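Local coordinates for protein succinate-semialdehyde dehydrogenase (Streptococcus pyogenes MGAS1882, PDB 4OGD) that probably oxidises succinic semialdehyde to succinate, binding NADP+ as its cofactor in an aldehyde dehydrogenase fold, at residues Ala259-Asp273 and Glu360-Glu374. Residues are numbered along the deposited sequence; the frame is centred on the assembly and turned at random.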
loop_
_atom_site.group_PDB
_atom_site.type_symbol
_atom_site.label_atom_id
_atom_site.label_comp_id
_atom_site.label_asym_id
_atom_site.label_seq_id
_atom_site.Cartn_x
_atom_site.Cartn_y
_atom_site.Cartn_z
ATOM N N ALA A 259 2.176 -30.417 5.891
ATOM C CA ALA A 259 1.682 -30.723 7.235
ATOM C C ALA A 259 0.725 -29.666 7.774
ATOM O O ALA A 259 0.639 -29.449 8.985
ATOM C CB ALA A 259 2.857 -30.966 8.216
ATOM N N GLY A 260 0.002 -29.012 6.872
ATOM C CA GLY A 260 -0.989 -28.021 7.263
ATOM C C GLY A 260 -0.413 -26.650 7.549
ATOM O O GLY A 260 -1.152 -25.734 7.913
ATOM N N GLN A 261 0.898 -26.503 7.366
ATOM C CA GLN A 261 1.593 -25.262 7.687
ATOM C C GLN A 261 1.543 -24.302 6.500
ATOM O O GLN A 261 2.575 -23.890 5.967
ATOM C CB GLN A 261 3.040 -25.574 8.060
ATOM C CG GLN A 261 3.163 -26.612 9.181
ATOM C CD GLN A 261 4.605 -27.020 9.418
ATOM O OE1 GLN A 261 5.202 -26.680 10.445
ATOM N NE2 GLN A 261 5.180 -27.745 8.462
ATOM N N VAL A 262 0.329 -23.957 6.080
ATOM C CA VAL A 262 0.140 -23.197 4.849
ATOM C C VAL A 262 -0.880 -22.123 5.156
ATOM O O VAL A 262 -1.935 -22.417 5.728
ATOM C CB VAL A 262 -0.377 -24.106 3.709
ATOM C CG1 VAL A 262 -0.552 -23.322 2.412
ATOM C CG2 VAL A 262 0.582 -25.258 3.472
ATOM N N CYS A 263 -0.564 -20.876 4.819
ATOM C CA CYS A 263 -1.495 -19.789 5.090
ATOM C C CYS A 263 -2.836 -20.013 4.384
ATOM O O CYS A 263 -3.884 -19.613 4.899
ATOM C CB CYS A 263 -0.879 -18.449 4.687
ATOM S SG CYS A 263 -0.276 -18.401 3.003
ATOM N N THR A 264 -2.797 -20.675 3.225
ATOM C CA THR A 264 -4.003 -21.017 2.472
ATOM C C THR A 264 -4.423 -22.487 2.642
ATOM O O THR A 264 -5.102 -23.058 1.777
ATOM C CB THR A 264 -3.839 -20.714 0.959
ATOM O OG1 THR A 264 -2.598 -21.259 0.493
ATOM C CG2 THR A 264 -3.860 -19.211 0.701
ATOM N N SER A 265 -4.037 -23.103 3.755
ATOM C CA SER A 265 -4.532 -24.450 4.060
ATOM C C SER A 265 -6.049 -24.384 4.243
ATOM O O SER A 265 -6.593 -23.340 4.604
ATOM C CB SER A 265 -3.873 -24.998 5.324
ATOM O OG SER A 265 -4.063 -26.411 5.430
ATOM N N SER A 266 -6.740 -25.489 3.980
ATOM C CA SER A 266 -8.195 -25.498 4.115
ATOM C C SER A 266 -8.585 -25.760 5.567
ATOM O O SER A 266 -8.934 -26.881 5.932
ATOM C CB SER A 266 -8.791 -26.555 3.185
ATOM O OG SER A 266 -8.465 -26.243 1.835
ATOM N N LYS A 267 -8.533 -24.715 6.390
ATOM C CA LYS A 267 -8.549 -24.899 7.839
ATOM C C LYS A 267 -9.938 -25.049 8.442
ATOM O O LYS A 267 -10.096 -25.701 9.472
ATOM C CB LYS A 267 -7.777 -23.777 8.542
ATOM C CG LYS A 267 -6.354 -23.637 8.043
ATOM C CD LYS A 267 -5.466 -22.940 9.063
ATOM C CE LYS A 267 -4.024 -22.795 8.537
ATOM N NZ LYS A 267 -3.839 -21.540 7.716
ATOM N N ARG A 268 -10.938 -24.441 7.818
ATOM C CA ARG A 268 -12.314 -24.575 8.315
ATOM C C ARG A 268 -13.189 -25.202 7.249
ATOM O O ARG A 268 -13.576 -24.538 6.291
ATOM C CB ARG A 268 -12.902 -23.212 8.727
ATOM C CG ARG A 268 -12.167 -22.501 9.868
ATOM C CD ARG A 268 -12.859 -21.172 10.228
ATOM N NE ARG A 268 -12.726 -20.216 9.131
ATOM C CZ ARG A 268 -13.667 -19.358 8.756
ATOM N NH1 ARG A 268 -14.833 -19.308 9.395
ATOM N NH2 ARG A 268 -13.441 -18.551 7.732
ATOM N N PHE A 269 -13.507 -26.480 7.413
ATOM C CA PHE A 269 -14.449 -27.119 6.519
ATOM C C PHE A 269 -15.848 -26.759 6.969
ATOM O O PHE A 269 -16.203 -26.989 8.119
ATOM C CB PHE A 269 -14.266 -28.635 6.543
ATOM C CG PHE A 269 -12.998 -29.097 5.880
ATOM C CD1 PHE A 269 -12.875 -29.062 4.495
ATOM C CD2 PHE A 269 -11.930 -29.563 6.637
ATOM C CE1 PHE A 269 -11.708 -29.495 3.869
ATOM C CE2 PHE A 269 -10.746 -29.993 6.011
ATOM C CZ PHE A 269 -10.643 -29.958 4.629
ATOM N N ILE A 270 -16.631 -26.174 6.075
ATOM C CA ILE A 270 -17.989 -25.780 6.420
ATOM C C ILE A 270 -18.961 -26.694 5.674
ATOM O O ILE A 270 -18.964 -26.732 4.447
ATOM C CB ILE A 270 -18.208 -24.300 6.089
ATOM C CG1 ILE A 270 -17.222 -23.449 6.902
ATOM C CG2 ILE A 270 -19.628 -23.879 6.406
ATOM C CD1 ILE A 270 -17.370 -21.954 6.669
ATOM N N VAL A 271 -19.753 -27.455 6.427
ATOM C CA VAL A 271 -20.567 -28.522 5.850
ATOM C C VAL A 271 -22.020 -28.413 6.312
ATOM O O VAL A 271 -22.295 -28.072 7.462
ATOM C CB VAL A 271 -19.969 -29.911 6.187
ATOM C CG1 VAL A 271 -20.000 -30.171 7.675
ATOM C CG2 VAL A 271 -20.705 -31.006 5.455
ATOM N N LEU A 272 -22.946 -28.673 5.397
ATOM C CA LEU A 272 -24.370 -28.626 5.710
ATOM C C LEU A 272 -24.776 -29.790 6.625
ATOM O O LEU A 272 -24.186 -30.868 6.559
ATOM C CB LEU A 272 -25.178 -28.609 4.409
ATOM C CG LEU A 272 -24.896 -27.356 3.577
ATOM C CD1 LEU A 272 -25.244 -27.539 2.117
ATOM C CD2 LEU A 272 -25.674 -26.189 4.147
ATOM N N ASP A 273 -25.775 -29.562 7.479
ATOM C CA ASP A 273 -26.202 -30.555 8.470
ATOM C C ASP A 273 -26.435 -31.940 7.861
ATOM O O ASP A 273 -26.010 -32.956 8.416
ATOM C CB ASP A 273 -27.477 -30.076 9.176
ATOM C CG ASP A 273 -27.955 -31.050 10.234
ATOM O OD1 ASP A 273 -27.422 -31.011 11.362
ATOM O OD2 ASP A 273 -28.863 -31.859 9.939
ATOM N N GLU A 360 -6.134 -19.500 13.814
ATOM C CA GLU A 360 -5.456 -20.308 12.802
ATOM C C GLU A 360 -4.573 -21.357 13.466
ATOM O O GLU A 360 -3.728 -21.021 14.300
ATOM C CB GLU A 360 -4.589 -19.407 11.913
ATOM C CG GLU A 360 -3.695 -20.167 10.947
ATOM C CD GLU A 360 -2.816 -19.248 10.122
ATOM O OE1 GLU A 360 -2.345 -18.231 10.671
ATOM O OE2 GLU A 360 -2.607 -19.538 8.923
ATOM N N ILE A 361 -4.771 -22.625 13.104
ATOM C CA ILE A 361 -3.901 -23.707 13.561
ATOM C C ILE A 361 -2.940 -24.095 12.437
ATOM O O ILE A 361 -3.360 -24.618 11.395
ATOM C CB ILE A 361 -4.703 -24.949 13.988
ATOM C CG1 ILE A 361 -5.690 -24.609 15.107
ATOM C CG2 ILE A 361 -3.751 -26.037 14.480
ATOM C CD1 ILE A 361 -6.532 -25.799 15.550
ATOM N N PHE A 362 -1.657 -23.828 12.653
ATOM C CA PHE A 362 -0.635 -24.038 11.625
ATOM C C PHE A 362 -0.060 -25.451 11.733
ATOM O O PHE A 362 1.138 -25.646 11.977
ATOM C CB PHE A 362 0.466 -22.976 11.766
ATOM C CG PHE A 362 0.888 -22.340 10.463
ATOM C CD1 PHE A 362 2.200 -22.438 10.019
ATOM C CD2 PHE A 362 -0.025 -21.625 9.696
ATOM C CE1 PHE A 362 2.604 -21.830 8.817
ATOM C CE2 PHE A 362 0.357 -21.019 8.502
ATOM C CZ PHE A 362 1.676 -21.127 8.058
ATOM N N GLY A 363 -0.934 -26.432 11.547
ATOM C CA GLY A 363 -0.557 -27.834 11.621
ATOM C C GLY A 363 -1.660 -28.697 11.053
ATOM O O GLY A 363 -2.636 -28.185 10.509
ATOM N N PRO A 364 -1.517 -30.025 11.178
ATOM C CA PRO A 364 -2.402 -30.968 10.488
ATOM C C PRO A 364 -3.695 -31.214 11.243
ATOM O O PRO A 364 -3.984 -32.353 11.607
ATOM C CB PRO A 364 -1.572 -32.253 10.463
ATOM C CG PRO A 364 -0.710 -32.154 11.685
ATOM C CD PRO A 364 -0.386 -30.696 11.841
ATOM N N VAL A 365 -4.465 -30.153 11.466
ATOM C CA VAL A 365 -5.675 -30.246 12.264
ATOM C C VAL A 365 -6.900 -29.892 11.441
ATOM O O VAL A 365 -7.135 -28.723 11.131
ATOM C CB VAL A 365 -5.605 -29.331 13.505
ATOM C CG1 VAL A 365 -6.859 -29.485 14.348
ATOM C CG2 VAL A 365 -4.361 -29.648 14.329
ATOM N N GLY A 366 -7.690 -30.900 11.095
ATOM C CA GLY A 366 -8.935 -30.663 10.394
ATOM C C GLY A 366 -9.970 -30.112 11.360
ATOM O O GLY A 366 -9.983 -30.481 12.534
ATOM N N GLU A 367 -10.805 -29.193 10.884
ATOM C CA GLU A 367 -11.870 -28.621 11.712
ATOM C C GLU A 367 -13.167 -28.663 10.932
ATOM O O GLU A 367 -13.228 -28.185 9.803
ATOM C CB GLU A 367 -11.537 -27.174 12.076
ATOM C CG GLU A 367 -10.191 -27.000 12.760
ATOM C CD GLU A 367 -9.687 -25.578 12.667
ATOM O OE1 GLU A 367 -10.525 -24.654 12.713
ATOM O OE2 GLU A 367 -8.458 -25.388 12.510
ATOM N N ILE A 368 -14.208 -29.247 11.520
ATOM C CA ILE A 368 -15.482 -29.328 10.832
ATOM C C ILE A 368 -16.508 -28.411 11.488
ATOM O O ILE A 368 -16.827 -28.570 12.666
ATOM C CB ILE A 368 -16.006 -30.779 10.773
ATOM C CG1 ILE A 368 -14.949 -31.690 10.150
ATOM C CG2 ILE A 368 -17.262 -30.835 9.942
ATOM C CD1 ILE A 368 -15.281 -33.185 10.274
ATOM N N TYR A 369 -16.997 -27.443 10.714
ATOM C CA TYR A 369 -18.024 -26.507 11.166
ATOM C C TYR A 369 -19.353 -26.894 10.533
ATOM O O TYR A 369 -19.496 -26.822 9.310
ATOM C CB TYR A 369 -17.683 -25.080 10.722
ATOM C CG TYR A 369 -16.527 -24.425 11.449
ATOM C CD1 TYR A 369 -16.720 -23.263 12.185
ATOM C CD2 TYR A 369 -15.242 -24.953 11.381
ATOM C CE1 TYR A 369 -15.672 -22.650 12.843
ATOM C CE2 TYR A 369 -14.177 -24.348 12.041
ATOM C CZ TYR A 369 -14.399 -23.197 12.773
ATOM O OH TYR A 369 -13.350 -22.569 13.423
ATOM N N LYS A 370 -20.331 -27.294 11.348
ATOM C CA LYS A 370 -21.639 -27.659 10.802
ATOM C C LYS A 370 -22.546 -26.439 10.693
ATOM O O LYS A 370 -22.632 -25.645 11.624
ATOM C CB LYS A 370 -22.317 -28.727 11.665
ATOM C CG LYS A 370 -23.610 -29.268 11.053
ATOM C CD LYS A 370 -24.263 -30.323 11.955
ATOM C CE LYS A 370 -24.901 -29.684 13.182
ATOM N NZ LYS A 370 -26.242 -29.097 12.871
ATOM N N VAL A 371 -23.192 -26.270 9.542
ATOM C CA VAL A 371 -24.159 -25.180 9.372
ATOM C C VAL A 371 -25.504 -25.687 8.843
ATOM O O VAL A 371 -25.603 -26.820 8.357
ATOM C CB VAL A 371 -23.608 -24.048 8.466
ATOM C CG1 VAL A 371 -22.353 -23.472 9.084
ATOM C CG2 VAL A 371 -23.332 -24.547 7.049
ATOM N N SER A 372 -26.538 -24.854 8.943
ATOM C CA SER A 372 -27.888 -25.291 8.594
ATOM C C SER A 372 -28.354 -24.883 7.204
ATOM O O SER A 372 -29.426 -25.304 6.755
ATOM C CB SER A 372 -28.899 -24.805 9.642
ATOM O OG SER A 372 -28.752 -25.529 10.847
ATOM N N SER A 373 -27.558 -24.077 6.514
ATOM C CA SER A 373 -28.007 -23.490 5.260
ATOM C C SER A 373 -26.817 -22.889 4.536
ATOM O O SER A 373 -25.758 -22.697 5.129
ATOM C CB SER A 373 -29.043 -22.401 5.530
ATOM O OG SER A 373 -28.475 -21.344 6.291
ATOM N N GLU A 374 -26.996 -22.594 3.255
ATOM C CA GLU A 374 -25.953 -21.942 2.482
ATOM C C GLU A 374 -25.736 -20.524 2.985
ATOM O O GLU A 374 -24.599 -20.029 3.029
ATOM C CB GLU A 374 -26.342 -21.914 1.013
ATOM C CG GLU A 374 -25.296 -21.261 0.121
ATOM C CD GLU A 374 -25.620 -21.444 -1.336
ATOM O OE1 GLU A 374 -25.580 -22.600 -1.805
ATOM O OE2 GLU A 374 -25.953 -20.441 -1.996
HETATM O O HOH W 1 3.849 -25.186 12.244
HETATM O O HOH W 2 -9.316 -28.187 8.455
#
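Three groups grip Lys267 NZ: Glu360 OE2, at 2.6 Å in a salt bridge through the oxygen's anti lone pair, Val262 O at 2.9 Å, and Gly232 O from a neighbouring loop. A bend at the last torsion (chi4 87°) turns the ammonium out of the otherwise extended lysine chain toward them. Val262 O also takes the N-H of Ser265, closing a type I turn, and the two donors arrive from opposite faces of its plane. Beside this knot the Phe362 ring lays one face over the Gln261-Val262 peptide, its CZ 3.5 Å from Gln261 C, while a water ties Gln261 OE1 to Phe362 O; the Gln261 amide also bonds Asn258.

Further on, the chains become parallel strands, stitched by Phe269 N to Glu367 O (2.9 Å), Tyr369 N to Phe269 O, Val271 N to Tyr369 O, Val371 N to Val271 O and, weakly, Asp273 N to Val371 O. Arg268 runs its aliphatic stem obliquely past the Tyr369 ring, Arg268 CG 3.5 Å from Tyr369 CE2; its guanidinium goes on to the carbonyls of Asp233, Val380 and Ala381, and Tyr369 OH bonds Tyr357 O. At the far end Lys370 NZ meets Asp273 OD1 at 2.7 Å.

Strand 268-272 lies between strands 365-371 and 235-238 in the mixed sheet. Helix 374-382 packs on the side of Ile270 and Val371, whereas helix 244-256 meets Phe269 and helix 276-288 Val271 and Ile368.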